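Side-chain contacts in phenol hydroxylase component phL (PDB 3U52), which probably serves as a non-catalytic subunit of the multicomponent phenol hydroxylase, a bacterial monooxygenase that hydroxylates aromatic rings: residues 187-192 and 196-201; 120-125 and 301-306; 65-68 and 72-75. All coordinates share one frame; numbering follows the deposited sequence.

Contact 1: 187-192 and 196-201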
ATOM      1  N   ALA D 187      40.762 -10.041 -21.480  1.00 28.45           N
ATOM      2  CA  ALA D 187      41.958 -10.605 -22.075  1.00 28.35           C
ATOM      3  C   ALA D 187      42.681 -11.495 -21.076  1.00 28.30           C
ATOM      4  O   ALA D 187      43.160 -12.539 -21.470  1.00 29.84           O
ATOM      5  CB  ALA D 187      42.861  -9.516 -22.625  1.00 28.21           C
ATOM      6  N   TYR D 188      42.708 -11.140 -19.782  1.00 28.40           N
ATOM      7  CA  TYR D 188      43.255 -12.060 -18.740  1.00 27.84           C
ATOM      8  C   TYR D 188      42.477 -13.406 -18.653  1.00 27.26           C
ATOM      9  O   TYR D 188      43.060 -14.483 -18.652  1.00 26.81           O
ATOM     10  CB  TYR D 188      43.324 -11.385 -17.346  1.00 28.96           C
ATOM     11  CG  TYR D 188      44.211 -10.160 -17.285  1.00 29.05           C
ATOM     12  CD1 TYR D 188      43.732  -8.945 -16.812  1.00 31.38           C
ATOM     13  CD2 TYR D 188      45.532 -10.220 -17.725  1.00 34.22           C
ATOM     14  CE1 TYR D 188      44.543  -7.815 -16.765  1.00 30.18           C
ATOM     15  CE2 TYR D 188      46.357  -9.114 -17.690  1.00 34.78           C
ATOM     16  CZ  TYR D 188      45.848  -7.907 -17.220  1.00 34.59           C
ATOM     17  OH  TYR D 188      46.674  -6.815 -17.213  1.00 35.07           O
ATOM     18  N   TRP D 189      41.152 -13.318 -18.574  1.00 25.67           N
ATOM     19  CA  TRP D 189      40.263 -14.479 -18.559  1.00 25.15           C
ATOM     20  C   TRP D 189      40.555 -15.425 -19.726  1.00 25.33           C
ATOM     21  O   TRP D 189      40.646 -16.649 -19.516  1.00 25.79           O
ATOM     22  CB  TRP D 189      38.809 -13.996 -18.597  1.00 23.01           C
ATOM     23  CG  TRP D 189      37.781 -15.009 -18.685  1.00 20.64           C
ATOM     24  CD1 TRP D 189      36.964 -15.252 -19.765  1.00 20.38           C
ATOM     25  CD2 TRP D 189      37.402 -15.932 -17.669  1.00 21.15           C
ATOM     26  NE1 TRP D 189      36.094 -16.287 -19.471  1.00 20.73           N
ATOM     27  CE2 TRP D 189      36.354 -16.728 -18.196  1.00 21.40           C
ATOM     28  CE3 TRP D 189      37.851 -16.179 -16.350  1.00 16.13           C
ATOM     29  CZ2 TRP D 189      35.711 -17.714 -17.440  1.00 21.74           C
ATOM     30  CZ3 TRP D 189      37.223 -17.195 -15.609  1.00 20.85           C
ATOM     31  CH2 TRP D 189      36.192 -17.961 -16.164  1.00 22.62           C
ATOM     32  N   MET D 190      40.716 -14.864 -20.913  1.00 25.29           N
ATOM     33  CA  MET D 190      40.853 -15.645 -22.163  1.00 27.06           C
ATOM     34  C   MET D 190      42.280 -16.214 -22.385  1.00 28.70           C
ATOM     35  O   MET D 190      42.436 -17.361 -22.847  1.00 27.14           O
ATOM     36  CB  MET D 190      40.456 -14.826 -23.380  1.00 26.95           C
ATOM     37  CG  MET D 190      38.945 -14.490 -23.512  1.00 27.06           C
ATOM     38  SD  MET D 190      37.870 -15.922 -23.507  1.00 31.81           S
ATOM     39  CE  MET D 190      38.127 -16.590 -25.168  1.00 31.21           C
ATOM     40  N   ASP D 191      43.285 -15.424 -22.021  1.00 29.44           N
ATOM     41  CA  ASP D 191      44.694 -15.713 -22.372  1.00 31.70           C
ATOM     42  C   ASP D 191      45.710 -15.852 -21.238  1.00 32.25           C
ATOM     43  O   ASP D 191      46.770 -16.411 -21.458  1.00 32.25           O
ATOM     44  CB  ASP D 191      45.195 -14.670 -23.359  1.00 31.71           C
ATOM     45  CG  ASP D 191      44.382 -14.646 -24.645  1.00 37.40           C
ATOM     46  OD1 ASP D 191      43.967 -15.728 -25.146  1.00 41.82           O
ATOM     47  OD2 ASP D 191      44.137 -13.530 -25.160  1.00 41.83           O
ATOM     48  N   ASP D 192      45.429 -15.331 -20.037  1.00 32.89           N
ATOM     49  CA  ASP D 192      46.366 -15.507 -18.925  1.00 33.57           C
ATOM     50  C   ASP D 192      46.277 -16.936 -18.410  1.00 33.96           C
ATOM     51  O   ASP D 192      45.201 -17.423 -18.071  1.00 33.34           O
ATOM     52  CB  ASP D 192      46.102 -14.517 -17.778  1.00 34.00           C
ATOM     53  CG  ASP D 192      47.203 -14.539 -16.705  1.00 37.12           C
ATOM     54  OD1 ASP D 192      47.723 -15.622 -16.345  1.00 36.50           O
ATOM     55  OD2 ASP D 192      47.561 -13.453 -16.212  1.00 42.23           O
ATOM     56  N   GLN D 196      43.174 -20.086 -16.756  1.00 26.62           N
ATOM     57  CA  GLN D 196      42.728 -21.177 -17.641  1.00 27.08           C
ATOM     58  C   GLN D 196      42.100 -22.368 -16.921  1.00 26.87           C
ATOM     59  O   GLN D 196      41.110 -22.902 -17.398  1.00 28.39           O
ATOM     60  CB  GLN D 196      43.770 -21.574 -18.709  1.00 27.48           C
ATOM     61  CG  GLN D 196      44.117 -20.410 -19.628  1.00 26.84           C
ATOM     62  CD  GLN D 196      42.899 -19.515 -19.978  1.00 26.98           C
ATOM     63  OE1 GLN D 196      41.959 -19.946 -20.646  1.00 24.32           O
ATOM     64  NE2 GLN D 196      42.947 -18.256 -19.542  1.00 22.15           N
ATOM     65  N   PRO D 197      42.646 -22.789 -15.769  1.00 26.60           N
ATOM     66  CA  PRO D 197      41.964 -23.870 -15.055  1.00 27.09           C
ATOM     67  C   PRO D 197      40.523 -23.474 -14.650  1.00 26.64           C
ATOM     68  O   PRO D 197      39.603 -24.308 -14.698  1.00 26.34           O
ATOM     69  CB  PRO D 197      42.825 -24.062 -13.819  1.00 26.33           C
ATOM     70  CG  PRO D 197      44.239 -23.655 -14.301  1.00 27.67           C
ATOM     71  CD  PRO D 197      43.922 -22.434 -15.134  1.00 27.51           C
ATOM     72  N   MET D 198      40.332 -22.218 -14.278  1.00 26.04           N
ATOM     73  CA  MET D 198      38.961 -21.794 -13.883  1.00 25.57           C
ATOM     74  C   MET D 198      38.055 -21.762 -15.092  1.00 24.67           C
ATOM     75  O   MET D 198      36.946 -22.268 -15.061  1.00 24.21           O
ATOM     76  CB  MET D 198      38.975 -20.472 -13.162  1.00 25.36           C
ATOM     77  CG  MET D 198      37.554 -19.945 -12.838  1.00 27.25           C
ATOM     78  SD  MET D 198      36.729 -20.891 -11.517  1.00 32.92           S
ATOM     79  CE  MET D 198      37.403 -20.086 -10.071  1.00 32.02           C
ATOM     80  N   ARG D 199      38.548 -21.185 -16.186  1.00 25.64           N
ATOM     81  CA  ARG D 199      37.735 -21.025 -17.352  1.00 24.70           C
ATOM     82  C   ARG D 199      37.319 -22.386 -17.922  1.00 25.03           C
ATOM     83  O   ARG D 199      36.165 -22.566 -18.324  1.00 23.52           O
ATOM     84  CB  ARG D 199      38.521 -20.230 -18.350  1.00 26.10           C
ATOM     85  CG  ARG D 199      37.702 -19.684 -19.395  1.00 26.77           C
ATOM     86  CD  ARG D 199      38.590 -18.914 -20.340  1.00 31.85           C
ATOM     87  NE  ARG D 199      38.021 -19.374 -21.532  1.00 36.44           N
ATOM     88  CZ  ARG D 199      38.606 -19.599 -22.666  1.00 29.88           C
ATOM     89  NH1 ARG D 199      39.895 -19.362 -22.905  1.00 27.44           N
ATOM     90  NH2 ARG D 199      37.795 -20.074 -23.556  1.00 27.26           N
ATOM     91  N   LYS D 200      38.269 -23.336 -17.958  1.00 24.28           N
ATOM     92  CA  LYS D 200      37.984 -24.713 -18.361  1.00 24.71           C
ATOM     93  C   LYS D 200      36.955 -25.374 -17.439  1.00 24.20           C
ATOM     94  O   LYS D 200      36.048 -26.071 -17.912  1.00 24.32           O
ATOM     95  CB  LYS D 200      39.276 -25.587 -18.383  1.00 25.47           C
ATOM     96  CG  LYS D 200      38.948 -27.096 -18.727  1.00 27.47           C
ATOM     97  CD  LYS D 200      40.206 -27.955 -18.917  1.00 33.39           C
ATOM     98  CE  LYS D 200      39.898 -29.448 -18.993  1.00 37.53           C
ATOM     99  NZ  LYS D 200      38.748 -29.772 -19.907  1.00 38.43           N
ATOM    100  N   LEU D 201      37.110 -25.191 -16.126  1.00 23.24           N
ATOM    101  CA  LEU D 201      36.153 -25.760 -15.181  1.00 22.69           C
ATOM    102  C   LEU D 201      34.747 -25.161 -15.420  1.00 22.56           C
ATOM    103  O   LEU D 201      33.743 -25.915 -15.482  1.00 23.54           O
ATOM    104  CB  LEU D 201      36.583 -25.538 -13.728  1.00 22.10           C
ATOM    105  CG  LEU D 201      35.490 -25.706 -12.655  1.00 23.14           C
ATOM    106  CD1 LEU D 201      34.939 -27.150 -12.658  1.00 24.65           C
ATOM    107  CD2 LEU D 201      35.998 -25.283 -11.288  1.00 23.07           C
TER
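The corner between helix 180-191 and helix 196-205 is a helix-loop-helix turn, and Gln196 and Arg199 of the second helix close it against Trp189, Met190 and Asp192 of the first. The short helical segments run at 80° to each other, with their axes 9.0 Å apart at closest. Gln196 lies at the start of its helix and reaches back to the end of the preceding one. Gln196 NE2 donates to Asp192 O at 2.8 Å in an almost straight bond (177°). Gln196 NE2 also donates to Trp189 O at 2.8 Å, slightly bent. Both acceptors lie in the amide plane, so the two N-H groups are each spent on a backbone oxygen and the rotation of the amide is fixed, although NE2 stands above the plane of each carbonyl. The other end, OE1, bonds to an aromatic side chain of another protein's chain.

The aliphatic stem of Arg199 makes the apolar half of the corner. A first torsion of -164° carries Arg199 CG away from its own N and lays the chain over one face of the Trp189 indole. Arg199 CG sits above the rim, 3.4 Å from Trp189 CZ2, while Arg199 CD stands over the five-membered ring, 3.8 Å from its centroid, in a CH-pi contact. Met198 CG comes up at the edge of the indole instead, 3.9 Å from Trp189 CZ3. His128 stacks on the same ring, and an aromatic residue of the other protein's chain meets it edge-to-face. Arg199 NH2 pairs with Glu203 and with a polar side chain of that chain, and Arg199 NH1 donates weakly to Gln196 OE1. Met190, bent at chi2 and chi3, lays its sulfur over the centre of the guanidinium, Met190 SD standing 3.8 Å from Arg199 CZ.

Contact 2: 120-125 and 301-306; sequences LRLLVP and AEASVG
Leu122, in the last turn of helix 113-122, carries most of the contact with Ala303 and Ser304, just past the end of helix 276-302. Its CB already points at the other segment. From there CG is set anti to the carbonyl carbon (chi1 -59°), which sends the two methyls to different atoms. Leu122 CD2 takes the methyl of Ala303, at 4.1 Å from Ala303 CB. Leu122 CD1 lies against the backbone, 4.0 Å from Ala303 O, and also brushes Ser304 CB at 4.2 Å. Beside this, the guanidinium of Arg121 passes Ala303 CB obliquely, Arg121 NH1 being 4.2 Å away, while its NE is engaged in a salt bridge with Asp192.

The receiving turn is held by its own backbone: Ala301 O accepts from Ser304 N and Gly306 N, which approach from opposite faces of its plane. Ser304 OG turns back to Leu300 O. Trp237 of helix 211-240 and Met194 of a loop also pack on Leu122. The arrangement is mainly van der Waals packing of the end of one helix on the turn that follows another, distant in sequence, at one end of the all-helical, ferritin-like fold of this hydroxylase family.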
ATOM      1  N   LEU D 120      42.132  -5.766 -11.985  1.00 27.42           N
ATOM      2  CA  LEU D 120      41.668  -6.220 -13.288  1.00 26.92           C
ATOM      3  C   LEU D 120      42.035  -7.680 -13.535  1.00 26.87           C
ATOM      4  O   LEU D 120      41.376  -8.382 -14.321  1.00 26.85           O
ATOM      5  CB  LEU D 120      42.256  -5.344 -14.380  1.00 26.81           C
ATOM      6  CG  LEU D 120      41.778  -3.901 -14.359  1.00 27.93           C
ATOM      7  CD1 LEU D 120      42.260  -3.143 -15.611  1.00 26.72           C
ATOM      8  CD2 LEU D 120      40.232  -3.878 -14.211  1.00 26.23           C
ATOM      9  N   ARG D 121      43.099  -8.128 -12.868  1.00 27.24           N
ATOM     10  CA  ARG D 121      43.656  -9.465 -13.087  1.00 27.30           C
ATOM     11  C   ARG D 121      43.173 -10.479 -12.052  1.00 27.17           C
ATOM     12  O   ARG D 121      42.971 -11.654 -12.393  1.00 26.64           O
ATOM     13  CB  ARG D 121      45.208  -9.429 -13.138  1.00 28.18           C
ATOM     14  CG  ARG D 121      45.854 -10.803 -13.288  1.00 30.90           C
ATOM     15  CD  ARG D 121      47.368 -10.710 -13.552  1.00 37.31           C
ATOM     16  NE  ARG D 121      47.916 -12.016 -13.929  1.00 37.13           N
ATOM     17  CZ  ARG D 121      48.625 -12.816 -13.133  1.00 38.21           C
ATOM     18  NH1 ARG D 121      48.941 -12.456 -11.884  1.00 35.75           N
ATOM     19  NH2 ARG D 121      49.056 -13.977 -13.615  1.00 38.07           N
ATOM     20  N   LEU D 122      42.989 -10.046 -10.807  1.00 26.03           N
ATOM     21  CA  LEU D 122      42.662 -10.999  -9.746  1.00 26.75           C
ATOM     22  C   LEU D 122      41.170 -11.027  -9.386  1.00 26.41           C
ATOM     23  O   LEU D 122      40.654 -12.072  -9.014  1.00 27.45           O
ATOM     24  CB  LEU D 122      43.491 -10.696  -8.499  1.00 27.18           C
ATOM     25  CG  LEU D 122      45.002 -10.771  -8.755  1.00 29.77           C
ATOM     26  CD1 LEU D 122      45.758 -10.359  -7.498  1.00 31.59           C
ATOM     27  CD2 LEU D 122      45.385 -12.187  -9.204  1.00 32.81           C
ATOM     28  N   LEU D 123      40.508  -9.882  -9.527  1.00 25.53           N
ATOM     29  CA  LEU D 123      39.114  -9.681  -9.056  1.00 24.77           C
ATOM     30  C   LEU D 123      38.107  -9.592 -10.197  1.00 23.68           C
ATOM     31  O   LEU D 123      37.152 -10.363 -10.257  1.00 24.44           O
ATOM     32  CB  LEU D 123      39.012  -8.424  -8.161  1.00 24.62           C
ATOM     33  CG  LEU D 123      37.613  -8.189  -7.538  1.00 25.18           C
ATOM     34  CD1 LEU D 123      37.259  -9.372  -6.641  1.00 25.04           C
ATOM     35  CD2 LEU D 123      37.589  -6.903  -6.763  1.00 26.27           C
ATOM     36  N   VAL D 124      38.310  -8.668 -11.118  1.00 22.81           N
ATOM     37  CA  VAL D 124      37.293  -8.425 -12.130  1.00 23.59           C
ATOM     38  C   VAL D 124      36.920  -9.655 -12.993  1.00 25.07           C
ATOM     39  O   VAL D 124      35.733  -9.807 -13.313  1.00 26.47           O
ATOM     40  CB  VAL D 124      37.569  -7.105 -12.947  1.00 23.42           C
ATOM     41  CG1 VAL D 124      36.590  -6.941 -14.077  1.00 21.70           C
ATOM     42  CG2 VAL D 124      37.516  -5.878 -11.985  1.00 22.56           C
ATOM     43  N   PRO D 125      37.901 -10.538 -13.376  1.00 24.53           N
ATOM     44  CA  PRO D 125      37.464 -11.653 -14.243  1.00 23.66           C
ATOM     45  C   PRO D 125      36.491 -12.662 -13.598  1.00 23.43           C
ATOM     46  O   PRO D 125      35.844 -13.432 -14.307  1.00 23.59           O
ATOM     47  CB  PRO D 125      38.782 -12.307 -14.711  1.00 23.69           C
ATOM     48  CG  PRO D 125      39.858 -11.216 -14.501  1.00 23.68           C
ATOM     49  CD  PRO D 125      39.359 -10.513 -13.216  1.00 24.88           C
ATOM     50  N   ALA D 301      44.891 -18.333  -5.741  1.00 32.36           N
ATOM     51  CA  ALA D 301      45.418 -18.219  -4.381  1.00 32.45           C
ATOM     52  C   ALA D 301      46.922 -17.938  -4.470  1.00 33.25           C
ATOM     53  O   ALA D 301      47.408 -17.046  -3.786  1.00 33.05           O
ATOM     54  CB  ALA D 301      45.128 -19.464  -3.543  1.00 32.43           C
ATOM     55  N   GLU D 302      47.625 -18.636  -5.372  1.00 33.97           N
ATOM     56  CA  GLU D 302      49.084 -18.528  -5.477  1.00 35.21           C
ATOM     57  C   GLU D 302      49.534 -17.122  -5.885  1.00 35.10           C
ATOM     58  O   GLU D 302      50.616 -16.672  -5.511  1.00 34.82           O
ATOM     59  CB  GLU D 302      49.640 -19.569  -6.464  1.00 35.95           C
ATOM     60  CG  GLU D 302      49.696 -20.989  -5.880  1.00 39.60           C
ATOM     61  CD  GLU D 302      50.085 -22.095  -6.887  1.00 46.61           C
ATOM     62  OE1 GLU D 302      50.421 -23.202  -6.395  1.00 49.75           O
ATOM     63  OE2 GLU D 302      50.046 -21.900  -8.141  1.00 47.41           O
ATOM     64  N   ALA D 303      48.697 -16.448  -6.671  1.00 34.98           N
ATOM     65  CA  ALA D 303      49.024 -15.140  -7.228  1.00 34.95           C
ATOM     66  C   ALA D 303      48.662 -14.000  -6.277  1.00 35.92           C
ATOM     67  O   ALA D 303      48.827 -12.836  -6.616  1.00 36.50           O
ATOM     68  CB  ALA D 303      48.335 -14.963  -8.566  1.00 34.77           C
ATOM     69  N   SER D 304      48.159 -14.343  -5.092  1.00 36.17           N
ATOM     70  CA  SER D 304      47.578 -13.341  -4.196  1.00 37.16           C
ATOM     71  C   SER D 304      47.894 -13.704  -2.765  1.00 37.78           C
ATOM     72  O   SER D 304      48.963 -13.361  -2.255  1.00 38.45           O
ATOM     73  CB  SER D 304      46.043 -13.196  -4.409  1.00 36.45           C
ATOM     74  OG  SER D 304      45.356 -14.420  -4.165  1.00 35.25           O
ATOM     75  N   VAL D 305      46.979 -14.414  -2.125  1.00 38.39           N
ATOM     76  CA  VAL D 305      47.016 -14.562  -0.671  1.00 39.31           C
ATOM     77  C   VAL D 305      47.886 -15.770  -0.223  1.00 40.00           C
ATOM     78  O   VAL D 305      48.282 -15.853   0.929  1.00 40.43           O
ATOM     79  CB  VAL D 305      45.550 -14.551  -0.056  1.00 38.96           C
ATOM     80  CG1 VAL D 305      44.756 -15.789  -0.482  1.00 38.32           C
ATOM     81  CG2 VAL D 305      45.586 -14.439   1.446  1.00 39.66           C
ATOM     82  N   GLY D 306      48.193 -16.680  -1.152  1.00 41.15           N
ATOM     83  CA  GLY D 306      49.065 -17.836  -0.895  1.00 41.54           C
ATOM     84  C   GLY D 306      48.239 -19.087  -0.746  1.00 42.26           C
ATOM     85  O   GLY D 306      47.070 -19.014  -0.344  1.00 42.06           O
TER

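Contact 3: 65-68 and 72-75; sequences IRME and AVSD
Met67, Ala72 and Val73 make the whole of this contact, within the long loop region between helix 31-36 and helix 81-105. Neither segment is a regular helix or strand, and only three residues separate them. Their backbones stay well apart, with the nearest CA atoms, those of Met67 and Ala72, 8.3 Å from each other, so it is the methionine that bridges the gap.

Met67 gives 42 of the 77 Å² buried. Its CB points at the other segment, and CG stands anti to the carbonyl carbon. The chain then bends at chi2 (-76°) and again at chi3 (-75°), carrying the terminal methyl across while the sulfur stays behind: Met67 SD is 5.9 Å from Ala72 CB. CE alone makes the close approach. Met67 CE meets Ala72 CB at 4.1 Å and one branch of Val73, CG2, at 4.3 Å. These two partners lie in clearly different directions from CE, so the methyl end rests between neighbouring residues and not on one alone. The other branch of Val73, CG1, points elsewhere, 6.8 Å from Met67 CE.

The surroundings place this in the fold. Met67 also touches Glu274, at the end of helix 251-274, and Asn278 of helix 276-302, whereas Val73 is buried against Met267 of helix 251-274 and against Val149 and Met152 of helix 147-175. The backbone is tied to the same elements by polar bonds, Arg66 O to Asn278 ND2 and Val73 O to Thr148 OG1.

Between the segments, then, the chemistry is dispersion between methyl groups at ordinary van der Waals distances. Such a touch has little directionality, whereas the hydrogen bonds to Asn278 and Thr148 are directional.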
ATOM      1  N   ILE D  65      19.296 -38.253  -8.424  1.00 27.60           N
ATOM      2  CA  ILE D  65      18.837 -38.126  -7.048  1.00 27.68           C
ATOM      3  C   ILE D  65      17.362 -38.463  -6.963  1.00 27.59           C
ATOM      4  O   ILE D  65      16.608 -38.154  -7.868  1.00 28.78           O
ATOM      5  CB  ILE D  65      19.082 -36.705  -6.513  1.00 27.36           C
ATOM      6  CG1 ILE D  65      20.591 -36.413  -6.412  1.00 27.55           C
ATOM      7  CG2 ILE D  65      18.436 -36.528  -5.160  1.00 27.99           C
ATOM      8  CD1 ILE D  65      21.325 -37.204  -5.308  1.00 23.79           C
ATOM      9  N   ARG D  66      16.957 -39.127  -5.888  1.00 28.18           N
ATOM     10  CA  ARG D  66      15.561 -39.520  -5.679  1.00 29.05           C
ATOM     11  C   ARG D  66      15.043 -38.994  -4.349  1.00 28.53           C
ATOM     12  O   ARG D  66      15.750 -39.032  -3.347  1.00 28.05           O
ATOM     13  CB  ARG D  66      15.400 -41.066  -5.716  1.00 29.96           C
ATOM     14  CG  ARG D  66      15.681 -41.707  -7.080  1.00 32.80           C
ATOM     15  CD  ARG D  66      14.642 -41.303  -8.135  1.00 39.99           C
ATOM     16  NE  ARG D  66      15.287 -41.047  -9.437  1.00 44.32           N
ATOM     17  CZ  ARG D  66      15.039 -41.766 -10.515  1.00 44.23           C
ATOM     18  NH1 ARG D  66      14.148 -42.742 -10.432  1.00 48.81           N
ATOM     19  NH2 ARG D  66      15.639 -41.507 -11.661  1.00 41.94           N
ATOM     20  N   MET D  67      13.821 -38.472  -4.371  1.00 29.48           N
ATOM     21  CA  MET D  67      13.119 -37.978  -3.179  1.00 30.15           C
ATOM     22  C   MET D  67      11.692 -38.440  -3.189  1.00 31.53           C
ATOM     23  O   MET D  67      10.980 -38.276  -4.200  1.00 30.79           O
ATOM     24  CB  MET D  67      13.081 -36.465  -3.137  1.00 29.66           C
ATOM     25  CG  MET D  67      14.449 -35.840  -3.161  1.00 29.61           C
ATOM     26  SD  MET D  67      15.366 -35.929  -1.623  1.00 27.55           S
ATOM     27  CE  MET D  67      14.510 -34.664  -0.645  1.00 25.90           C
ATOM     28  N   GLU D  68      11.247 -38.944  -2.041  1.00 32.06           N
ATOM     29  CA  GLU D  68       9.843 -39.252  -1.848  1.00 34.23           C
ATOM     30  C   GLU D  68       9.037 -37.992  -2.159  1.00 34.09           C
ATOM     31  O   GLU D  68       7.999 -38.056  -2.816  1.00 33.93           O
ATOM     32  CB  GLU D  68       9.563 -39.739  -0.419  1.00 35.15           C
ATOM     33  CG  GLU D  68       8.106 -40.238  -0.217  1.00 41.70           C
ATOM     34  CD  GLU D  68       7.465 -39.721   1.099  1.00 50.47           C
ATOM     35  OE1 GLU D  68       7.305 -40.531   2.051  1.00 53.36           O
ATOM     36  OE2 GLU D  68       7.121 -38.504   1.179  1.00 52.98           O
ATOM     37  N   ALA D  72      10.034 -31.506   0.405  1.00 37.23           N
ATOM     38  CA  ALA D  72      10.873 -31.601   1.595  1.00 37.22           C
ATOM     39  C   ALA D  72      11.966 -30.515   1.564  1.00 37.59           C
ATOM     40  O   ALA D  72      12.446 -30.066   2.619  1.00 38.63           O
ATOM     41  CB  ALA D  72      11.542 -32.974   1.680  1.00 37.45           C
ATOM     42  N   VAL D  73      12.404 -30.124   0.374  1.00 36.27           N
ATOM     43  CA  VAL D  73      13.403 -29.063   0.277  1.00 35.39           C
ATOM     44  C   VAL D  73      12.649 -27.743   0.288  1.00 35.40           C
ATOM     45  O   VAL D  73      11.876 -27.464  -0.632  1.00 36.77           O
ATOM     46  CB  VAL D  73      14.292 -29.198  -0.981  1.00 35.59           C
ATOM     47  CG1 VAL D  73      15.110 -27.938  -1.197  1.00 34.62           C
ATOM     48  CG2 VAL D  73      15.212 -30.425  -0.873  1.00 34.30           C
ATOM     49  N   SER D  74      12.833 -26.967   1.355  1.00 33.11           N
ATOM     50  CA  SER D  74      12.132 -25.696   1.547  1.00 32.83           C
ATOM     51  C   SER D  74      13.145 -24.629   1.944  1.00 30.87           C
ATOM     52  O   SER D  74      14.234 -24.945   2.410  1.00 30.72           O
ATOM     53  CB  SER D  74      11.073 -25.801   2.641  1.00 32.14           C
ATOM     54  OG  SER D  74      10.090 -26.771   2.279  1.00 40.23           O
ATOM     55  N   ASP D  75      12.758 -23.372   1.790  1.00 28.68           N
ATOM     56  CA  ASP D  75      13.673 -22.252   1.960  1.00 26.85           C
ATOM     57  C   ASP D  75      13.524 -21.723   3.401  1.00 27.14           C
ATOM     58  O   ASP D  75      12.433 -21.292   3.783  1.00 26.67           O
ATOM     59  CB  ASP D  75      13.341 -21.154   0.942  1.00 26.63           C
ATOM     60  CG  ASP D  75      14.338 -19.988   0.979  1.00 25.04           C
ATOM     61  OD1 ASP D  75      15.273 -20.019   1.791  1.00 20.43           O
ATOM     62  OD2 ASP D  75      14.193 -19.028   0.213  1.00 22.89           O
TER

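Contacts 1 and 2 are neighbours at one end of the chain, with centres about 12 Å apart, and contact 1 is nested in the long excursion that contact 2 closes. A salt bridge joins them directly. Contact 3 lies on the opposite side of the chain's centre, its centre about 35 Å from that of contact 1. All three are partly buried and peripheral; helix 276-302 ends in contact 2 and is touched by side chains of contacts 1 and 3. Contact 1, facing another protein's chain, combines hydrogen bonds of a side-chain amide, CH-pi packing on an indole and a sulfur over a guanidinium, whereas contacts 2 and 3, which that chain does not touch, rest on van der Waals packing.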